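Local coordinates for rhodopsin (Rubrobacter xylanophilus, PDB 6KFQ), which binds retinal as its chromophore and, as a thermophilic microbial rhodopsin, pumps protons across the membrane, at residues A[65-70]-A[114-119]; A[4-9]-A[47-52]. All coordinates share one frame; numbering follows the deposited sequence.

How the interactions relate
Near the N terminus, helix 2-23 leaves its first turns against the last turns of helix 32-53, and interaction 2 (4-9 with 47-52) closes that helical hairpin. The chain then passes through the small antiparallel sheet of strands 59-60 and 66-67, where 65-70 begins interaction 1, completed only after helix 70-90 and most of helix 98-120 by residues 114-119. The two contacts therefore follow in series, neither nested nor crossed. They also meet in space: the Tyr68 ring packs on Met52 and Leu6, and Ala70 lies on Met52, so the first helix pair, the two-stranded sheet and helix 98-120 are linked by successive contacts.

Interaction 1 of 2, residues A[65-70]-A[114-119]; sequences REFYWA and TGLWAG. With MPG ([(Z)-octadec-9-enyl] (2R)-2,3-bis(oxidanyl)propanoate), chain B.
Arg65 reaches across to the carbonyl oxygen of Gly119 with both terminal nitrogens of its guanidinium. The better bond runs from NH2 of Arg65 to O of Gly119, 3.2 Å with an N-H...O angle of 153°; the second, from NH1 of Arg65, is weak at 3.4 Å to the same oxygen. The acceptor sits at the edge of the guanidinium, close to its plane, while the donor NH2 lies tilted 30° from the plane of the Gly119 carbonyl. The arginine chain runs extended at chi2 and bends at chi3, which turns the planar group toward this oxygen. Its NE is held by a salt bridge to Asp63, which helps to fix the rotation of the guanidinium; NH2 also lies near the like-charged Arg127.

In the seven-helix bacteriorhodopsin-like fold, Gly119 belongs to the last turn of helix 98-120, and Arg65 and Phe67 come from the two-stranded hairpin that joins helix 32-53 to helix 70-90. The interaction thus ties this hairpin to a helix end, near Gly115, which touches retinal.

Two residues on from Arg65, Phe67 lays one ring face on the backbone of Gly119. CZ of Phe67 is 3.6 Å from Gly119 C, and CE1 of Phe67 is equally close to Gly119 CA; the absence of a side chain at this position lets the ring rest directly on the main chain. With CG anti to the backbone N (chi1 179°), the ring projects from the strand toward the helix. Leu116 meets the ring at its edge, its CD1 3.6 Å from Phe67 CZ, the two side chains crossing at about a right angle. The same methyl, CD1 of Leu116, also touches CB of Trp69 at 3.9 Å, while the indole itself turns off from the helix.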
loop_
_atom_site.group_PDB
_atom_site.type_symbol
_atom_site.label_atom_id
_atom_site.label_comp_id
_atom_site.label_asym_id
_atom_site.label_seq_id
_atom_site.Cartn_x
_atom_site.Cartn_y
_atom_site.Cartn_z
ATOM N N ARG A 65 4.975 15.978 -19.633
ATOM C CA ARG A 65 5.360 14.908 -18.723
ATOM C C ARG A 65 4.537 13.656 -19.001
ATOM O O ARG A 65 3.321 13.724 -19.192
ATOM C CB ARG A 65 5.167 15.336 -17.267
ATOM C CG ARG A 65 6.109 16.429 -16.800
ATOM C CD ARG A 65 5.954 16.687 -15.303
ATOM N NE ARG A 65 4.669 17.303 -14.975
ATOM C CZ ARG A 65 3.741 16.759 -14.192
ATOM N NH1 ARG A 65 3.940 15.572 -13.633
ATOM N NH2 ARG A 65 2.609 17.414 -13.959
ATOM N N GLU A 66 5.205 12.506 -19.031
ATOM C CA GLU A 66 4.482 11.244 -19.047
ATOM C C GLU A 66 4.060 10.910 -17.625
ATOM O O GLU A 66 4.894 10.853 -16.715
ATOM C CB GLU A 66 5.329 10.118 -19.637
ATOM C CG GLU A 66 4.525 8.842 -19.879
ATOM C CD GLU A 66 5.348 7.708 -20.460
ATOM O OE1 GLU A 66 6.552 7.909 -20.723
ATOM O OE2 GLU A 66 4.784 6.609 -20.651
ATOM N N PHE A 67 2.763 10.704 -17.428
ATOM C CA PHE A 67 2.189 10.548 -16.097
ATOM C C PHE A 67 1.528 9.180 -16.011
ATOM O O PHE A 67 0.524 8.932 -16.686
ATOM C CB PHE A 67 1.190 11.669 -15.801
ATOM C CG PHE A 67 0.537 11.560 -14.449
ATOM C CD1 PHE A 67 1.306 11.451 -13.298
ATOM C CD2 PHE A 67 -0.842 11.572 -14.329
ATOM C CE1 PHE A 67 0.710 11.345 -12.052
ATOM C CE2 PHE A 67 -1.451 11.479 -13.085
ATOM C CZ PHE A 67 -0.673 11.365 -11.943
ATOM N N TYR A 68 2.095 8.297 -15.183
ATOM C CA TYR A 68 1.532 6.971 -14.918
ATOM C C TYR A 68 0.457 7.085 -13.844
ATOM O O TYR A 68 0.714 6.917 -12.650
ATOM C CB TYR A 68 2.624 5.992 -14.496
ATOM C CG TYR A 68 3.409 5.455 -15.665
ATOM C CD1 TYR A 68 2.993 4.317 -16.341
ATOM C CD2 TYR A 68 4.559 6.094 -16.104
ATOM C CE1 TYR A 68 3.704 3.824 -17.420
ATOM C CE2 TYR A 68 5.278 5.612 -17.180
ATOM C CZ TYR A 68 4.845 4.477 -17.834
ATOM O OH TYR A 68 5.556 3.987 -18.905
ATOM N N TRP A 69 -0.779 7.355 -14.275
ATOM C CA TRP A 69 -1.874 7.541 -13.329
ATOM C C TRP A 69 -2.475 6.230 -12.838
ATOM O O TRP A 69 -3.094 6.220 -11.767
ATOM C CB TRP A 69 -2.972 8.399 -13.964
ATOM C CG TRP A 69 -3.392 7.907 -15.304
ATOM C CD1 TRP A 69 -2.921 8.324 -16.508
ATOM C CD2 TRP A 69 -4.364 6.893 -15.581
ATOM N NE1 TRP A 69 -3.537 7.633 -17.523
ATOM C CE2 TRP A 69 -4.430 6.749 -16.980
ATOM C CE3 TRP A 69 -5.190 6.098 -14.782
ATOM C CZ2 TRP A 69 -5.287 5.841 -17.600
ATOM C CZ3 TRP A 69 -6.036 5.194 -15.397
ATOM C CH2 TRP A 69 -6.081 5.073 -16.789
ATOM N N ALA A 70 -2.324 5.129 -13.591
ATOM C CA ALA A 70 -2.903 3.858 -13.155
ATOM C C ALA A 70 -2.340 3.434 -11.808
ATOM O O ALA A 70 -3.018 2.740 -11.039
ATOM C CB ALA A 70 -2.642 2.769 -14.200
ATOM N N THR A 114 -5.438 13.038 -3.506
ATOM C CA THR A 114 -4.828 14.358 -3.654
ATOM C C THR A 114 -3.431 14.249 -4.251
ATOM O O THR A 114 -2.946 15.204 -4.866
ATOM C CB THR A 114 -4.769 15.113 -2.317
ATOM O OG1 THR A 114 -4.051 14.342 -1.347
ATOM C CG2 THR A 114 -6.173 15.419 -1.785
ATOM N N GLY A 115 -2.772 13.102 -4.076
ATOM C CA GLY A 115 -1.496 12.887 -4.738
ATOM C C GLY A 115 -1.662 12.669 -6.230
ATOM O O GLY A 115 -0.850 13.140 -7.035
ATOM N N LEU A 116 -2.714 11.946 -6.619
ATOM C CA LEU A 116 -3.040 11.800 -8.033
ATOM C C LEU A 116 -3.369 13.150 -8.651
ATOM O O LEU A 116 -2.915 13.473 -9.759
ATOM C CB LEU A 116 -4.210 10.830 -8.198
ATOM C CG LEU A 116 -4.837 10.767 -9.592
ATOM C CD1 LEU A 116 -3.822 10.309 -10.628
ATOM C CD2 LEU A 116 -6.044 9.844 -9.579
ATOM N N TRP A 117 -4.165 13.952 -7.936
ATOM C CA TRP A 117 -4.502 15.295 -8.391
ATOM C C TRP A 117 -3.253 16.153 -8.537
ATOM O O TRP A 117 -3.095 16.868 -9.533
ATOM C CB TRP A 117 -5.487 15.920 -7.404
ATOM C CG TRP A 117 -6.024 17.239 -7.808
ATOM C CD1 TRP A 117 -5.906 17.847 -9.022
ATOM C CD2 TRP A 117 -6.786 18.130 -6.984
ATOM N NE1 TRP A 117 -6.546 19.065 -9.003
ATOM C CE2 TRP A 117 -7.092 19.258 -7.761
ATOM C CE3 TRP A 117 -7.236 18.077 -5.661
ATOM C CZ2 TRP A 117 -7.831 20.334 -7.261
ATOM C CZ3 TRP A 117 -7.971 19.150 -5.164
ATOM C CH2 TRP A 117 -8.259 20.259 -5.964
ATOM N N ALA A 118 -2.344 16.077 -7.563
ATOM C CA ALA A 118 -1.078 16.793 -7.666
ATOM C C ALA A 118 -0.277 16.320 -8.873
ATOM O O ALA A 118 0.284 17.136 -9.611
ATOM C CB ALA A 118 -0.266 16.611 -6.382
ATOM N N GLY A 119 -0.216 15.005 -9.093
ATOM C CA GLY A 119 0.558 14.491 -10.216
ATOM C C GLY A 119 0.003 14.922 -11.562
ATOM O O GLY A 119 0.761 15.225 -12.491
HETATM C C2 MPG B . -5.515 23.934 -5.351
HETATM C C3 MPG B . -6.170 23.357 -4.114
HETATM C C4 MPG B . -5.524 23.803 -2.822
HETATM C C5 MPG B . -6.044 25.108 -2.265
HETATM C C6 MPG B . -7.311 24.980 -1.446
HETATM C C7 MPG B . -7.116 24.293 -0.100
HETATM C C8 MPG B . -8.349 24.224 0.752
HETATM C C9 MPG B . -8.088 23.695 2.130
HETATM C C10 MPG B . -8.646 22.664 2.722
HETATM C C11 MPG B . -8.278 22.186 4.094
HETATM C C12 MPG B . -9.426 22.109 5.059
HETATM C C13 MPG B . -10.195 20.796 5.041
HETATM C C14 MPG B . -11.249 20.693 6.119
HETATM C C15 MPG B . -11.885 19.328 6.265
HETATM C C16 MPG B . -12.890 19.244 7.392
HETATM C C17 MPG B . -13.542 17.905 7.616
HETATM C C18 MPG B . -14.566 17.907 8.730
HETATM O O1 MPG B . -5.183 23.747 -7.736
HETATM C C1 MPG B . -5.984 23.282 -6.625
HETATM C CXD MPG B . -4.616 23.860 -10.040
HETATM O O2 MPG B . -3.655 24.754 -9.507
HETATM C C21 MPG B . -5.513 24.549 -11.056
HETATM O O3 MPG B . -4.723 25.078 -12.110
HETATM O O4 MPG B . -6.232 22.343 -9.150
HETATM C CX3 MPG B . -5.443 23.226 -8.932
#

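Interaction 2 of 2, residues A[4-9]-A[47-52]; sequences LWLWIG and IAYLVM. With MPG ([(Z)-octadec-9-enyl] (2R)-2,3-bis(oxidanyl)propanoate), chain Q; MPG ([(Z)-octadec-9-enyl] (2R)-2,3-bis(oxidanyl)propanoate), chain E; MPG ([(Z)-octadec-9-enyl] (2R)-2,3-bis(oxidanyl)propanoate), chain N.
Tyr49 turns its ring onto the backbone of helix 2-23, where Gly9 lies over one face. The Gly9 CA stands 4.0 Å from the centroid of the Tyr49 ring and 19° off the ring normal, a CH-pi contact made possible by a residue with no side chain. Met52, three residues after Tyr49 on helix 32-53, folds its CE over the centre of the opposite ring face, 4.1 Å above the plane, so the aromatic is held flat from both sides.

Leu6 fills the angle between these two residues, its side chain crossing that of Tyr49 at about a right angle. Its CG stands beside the backbone N, anti to the carbonyl carbon (chi1 -64°), and the two methyls divide the work: CD2 of Leu6 approaches Tyr49 CE2 at 3.9 Å and also touches Met52 CB, whereas CD1 of Leu6 rests 3.6 Å from Met52 O. Closer still, Leu6 O lies oblique to the tyrosine ring, 3.5 Å from Tyr49 CD2. At the lipid-facing side, Trp7 starts out pointing away from helix 32-53, but its indole comes back to Leu50, CZ3 of Trp7 meeting Leu50 CD1 at 3.7 Å as the two side chains cross obliquely. Leu50, with CG anti to its backbone N, splits its branches: CD2 of Leu50 lies against the octadecenyl chain of a bound lipid (MPG, chain E), 3.8 Å from its C11.

The segments 4-9 and 47-52 run roughly antiparallel (151°), their axes approaching to 8.2 Å. The pair is flanked by helix 194-218, whose Met202 touches Tyr49 and whose Asp205 is hydrogen-bonded to the Tyr49 hydroxyl through OD2, and by helix 70-90, whose Arg71 also packs on Tyr49.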
loop_
_atom_site.group_PDB
_atom_site.type_symbol
_atom_site.label_atom_id
_atom_site.label_comp_id
_atom_site.label_asym_id
_atom_site.label_seq_id
_atom_site.Cartn_x
_atom_site.Cartn_y
_atom_site.Cartn_z
ATOM N N LEU A 4 10.744 -2.440 -18.577
ATOM C CA LEU A 4 11.306 -3.568 -17.845
ATOM C C LEU A 4 10.783 -3.605 -16.418
ATOM O O LEU A 4 10.323 -4.648 -15.942
ATOM C CB LEU A 4 12.830 -3.495 -17.846
ATOM C CG LEU A 4 13.491 -4.487 -16.889
ATOM C CD1 LEU A 4 13.053 -5.943 -17.161
ATOM C CD2 LEU A 4 14.990 -4.353 -16.988
ATOM N N TRP A 5 10.849 -2.472 -15.711
ATOM C CA TRP A 5 10.412 -2.470 -14.316
ATOM C C TRP A 5 8.918 -2.728 -14.192
ATOM O O TRP A 5 8.475 -3.320 -13.201
ATOM C CB TRP A 5 10.791 -1.145 -13.650
ATOM C CG TRP A 5 12.180 -0.691 -14.006
ATOM C CD1 TRP A 5 12.544 0.532 -14.501
ATOM C CD2 TRP A 5 13.387 -1.456 -13.903
ATOM N NE1 TRP A 5 13.900 0.572 -14.704
ATOM C CE2 TRP A 5 14.442 -0.634 -14.352
ATOM C CE3 TRP A 5 13.679 -2.756 -13.482
ATOM C CZ2 TRP A 5 15.761 -1.072 -14.392
ATOM C CZ3 TRP A 5 14.997 -3.187 -13.519
ATOM C CH2 TRP A 5 16.016 -2.349 -13.975
ATOM N N LEU A 6 8.125 -2.302 -15.175
ATOM C CA LEU A 6 6.690 -2.568 -15.115
ATOM C C LEU A 6 6.394 -4.053 -15.308
ATOM O O LEU A 6 5.470 -4.596 -14.691
ATOM C CB LEU A 6 5.962 -1.726 -16.162
ATOM C CG LEU A 6 6.057 -0.208 -15.931
ATOM C CD1 LEU A 6 5.551 0.553 -17.157
ATOM C CD2 LEU A 6 5.285 0.208 -14.671
ATOM N N TRP A 7 7.160 -4.729 -16.160
ATOM C CA TRP A 7 6.931 -6.163 -16.349
ATOM C C TRP A 7 7.371 -6.958 -15.128
ATOM O O TRP A 7 6.706 -7.924 -14.731
ATOM C CB TRP A 7 7.657 -6.658 -17.598
ATOM C CG TRP A 7 6.884 -6.430 -18.849
ATOM C CD1 TRP A 7 7.236 -5.625 -19.897
ATOM C CD2 TRP A 7 5.618 -7.012 -19.197
ATOM N NE1 TRP A 7 6.270 -5.671 -20.871
ATOM C CE2 TRP A 7 5.267 -6.512 -20.469
ATOM C CE3 TRP A 7 4.747 -7.893 -18.554
ATOM C CZ2 TRP A 7 4.088 -6.875 -21.116
ATOM C CZ3 TRP A 7 3.574 -8.254 -19.196
ATOM C CH2 TRP A 7 3.255 -7.749 -20.469
ATOM N N ILE A 8 8.491 -6.566 -14.517
ATOM C CA ILE A 8 8.911 -7.192 -13.269
ATOM C C ILE A 8 7.863 -6.966 -12.191
ATOM O O ILE A 8 7.519 -7.884 -11.438
ATOM C CB ILE A 8 10.286 -6.653 -12.837
ATOM C CG1 ILE A 8 11.393 -7.167 -13.760
ATOM C CG2 ILE A 8 10.569 -7.024 -11.369
ATOM C CD1 ILE A 8 12.701 -6.422 -13.545
ATOM N N GLY A 9 7.346 -5.741 -12.091
ATOM C CA GLY A 9 6.278 -5.485 -11.140
ATOM C C GLY A 9 5.085 -6.395 -11.355
ATOM O O GLY A 9 4.544 -6.971 -10.405
ATOM N N ILE A 47 -2.800 -6.260 -11.750
ATOM C CA ILE A 47 -3.591 -5.704 -12.847
ATOM C C ILE A 47 -3.073 -4.325 -13.240
ATOM O O ILE A 47 -2.903 -4.020 -14.428
ATOM C CB ILE A 47 -5.082 -5.658 -12.462
ATOM C CG1 ILE A 47 -5.646 -7.072 -12.314
ATOM C CG2 ILE A 47 -5.881 -4.874 -13.496
ATOM C CD1 ILE A 47 -7.048 -7.117 -11.711
ATOM N N ALA A 48 -2.811 -3.467 -12.254
ATOM C CA ALA A 48 -2.297 -2.137 -12.570
ATOM C C ALA A 48 -0.973 -2.223 -13.313
ATOM O O ALA A 48 -0.767 -1.526 -14.316
ATOM C CB ALA A 48 -2.131 -1.310 -11.291
ATOM N N TYR A 49 -0.063 -3.078 -12.839
ATOM C CA TYR A 49 1.232 -3.210 -13.497
ATOM C C TYR A 49 1.093 -3.768 -14.906
ATOM O O TYR A 49 1.833 -3.365 -15.808
ATOM C CB TYR A 49 2.169 -4.071 -12.647
ATOM C CG TYR A 49 3.000 -3.222 -11.716
ATOM C CD1 TYR A 49 2.635 -3.043 -10.383
ATOM C CD2 TYR A 49 4.133 -2.560 -12.179
ATOM C CE1 TYR A 49 3.396 -2.245 -9.532
ATOM C CE2 TYR A 49 4.895 -1.760 -11.337
ATOM C CZ TYR A 49 4.524 -1.608 -10.020
ATOM O OH TYR A 49 5.278 -0.805 -9.188
ATOM N N LEU A 50 0.151 -4.693 -15.125
ATOM C CA LEU A 50 -0.066 -5.193 -16.480
ATOM C C LEU A 50 -0.573 -4.086 -17.390
ATOM O O LEU A 50 -0.119 -3.949 -18.533
ATOM C CB LEU A 50 -1.052 -6.364 -16.465
ATOM C CG LEU A 50 -1.282 -7.121 -17.774
ATOM C CD1 LEU A 50 0.040 -7.512 -18.422
ATOM C CD2 LEU A 50 -2.146 -8.351 -17.522
ATOM N N VAL A 51 -1.520 -3.283 -16.893
ATOM C CA VAL A 51 -2.039 -2.157 -17.664
ATOM C C VAL A 51 -0.907 -1.212 -18.047
ATOM O O VAL A 51 -0.741 -0.858 -19.220
ATOM C CB VAL A 51 -3.147 -1.432 -16.878
ATOM C CG1 VAL A 51 -3.515 -0.127 -17.564
ATOM C CG2 VAL A 51 -4.375 -2.325 -16.760
ATOM N N MET A 52 -0.095 -0.810 -17.069
ATOM C CA MET A 52 1.018 0.084 -17.366
ATOM C C MET A 52 2.063 -0.588 -18.254
ATOM O O MET A 52 2.627 0.059 -19.145
ATOM C CB MET A 52 1.649 0.577 -16.070
ATOM C CG MET A 52 0.674 1.379 -15.203
ATOM S SD MET A 52 1.548 2.130 -13.820
ATOM C CE MET A 52 1.698 0.753 -12.686
HETATM C C7 MPG Q . 16.454 4.422 -20.564
HETATM C C8 MPG Q . 17.129 4.902 -19.315
HETATM C C9 MPG Q . 17.708 3.805 -18.473
HETATM C C10 MPG Q . 17.438 3.596 -17.206
HETATM C C11 MPG Q . 18.060 2.573 -16.305
HETATM C C12 MPG Q . 17.494 2.585 -14.914
HETATM C C13 MPG Q . 18.182 1.630 -13.953
HETATM C C14 MPG Q . 17.604 1.627 -12.558
HETATM C C15 MPG Q . 18.344 0.748 -11.571
HETATM C C16 MPG Q . 18.297 -0.729 -11.873
HETATM C C17 MPG Q . 19.012 -1.595 -10.865
HETATM C C18 MPG Q . 18.818 -3.077 -11.065
HETATM C C2 MPG E . -8.616 -8.176 -25.805
HETATM C C3 MPG E . -7.627 -9.280 -25.549
HETATM C C4 MPG E . -7.035 -9.227 -24.169
HETATM C C5 MPG E . -5.880 -10.168 -23.947
HETATM C C6 MPG E . -5.339 -10.132 -22.544
HETATM C C7 MPG E . -4.223 -11.127 -22.264
HETATM C C8 MPG E . -3.942 -11.282 -20.806
HETATM C C9 MPG E . -5.154 -11.725 -20.049
HETATM C C10 MPG E . -5.287 -11.827 -18.752
HETATM C C11 MPG E . -4.305 -11.420 -17.698
HETATM C C12 MPG E . -4.657 -11.990 -16.360
HETATM C C13 MPG E . -3.731 -11.605 -15.219
HETATM C C14 MPG E . -3.913 -10.202 -14.698
HETATM C C15 MPG E . -3.889 -10.109 -13.189
HETATM C C16 MPG E . -5.095 -10.730 -12.520
HETATM C C17 MPG E . -4.987 -10.955 -11.033
HETATM C C18 MPG E . -3.987 -12.024 -10.661
HETATM O O1 MPG E . -7.252 -7.889 -27.708
HETATM C C1 MPG E . -8.609 -7.735 -27.231
HETATM C CXD MPG E . -5.681 -7.949 -29.463
HETATM O O2 MPG E . -4.554 -7.771 -28.617
HETATM C C21 MPG E . -5.385 -7.525 -30.893
HETATM O O3 MPG E . -4.572 -6.360 -30.899
HETATM O O4 MPG E . -7.509 -6.395 -29.373
HETATM C CX3 MPG E . -6.928 -7.316 -28.859
HETATM C C13 MPG N . -6.144 0.954 -13.262
HETATM C C14 MPG N . -5.955 -0.540 -13.188
HETATM C C15 MPG N . -5.694 -1.064 -11.798
HETATM C C16 MPG N . -6.914 -1.160 -10.915
HETATM C C17 MPG N . -7.863 -2.270 -11.292
HETATM C C18 MPG N . -9.094 -2.337 -10.422
#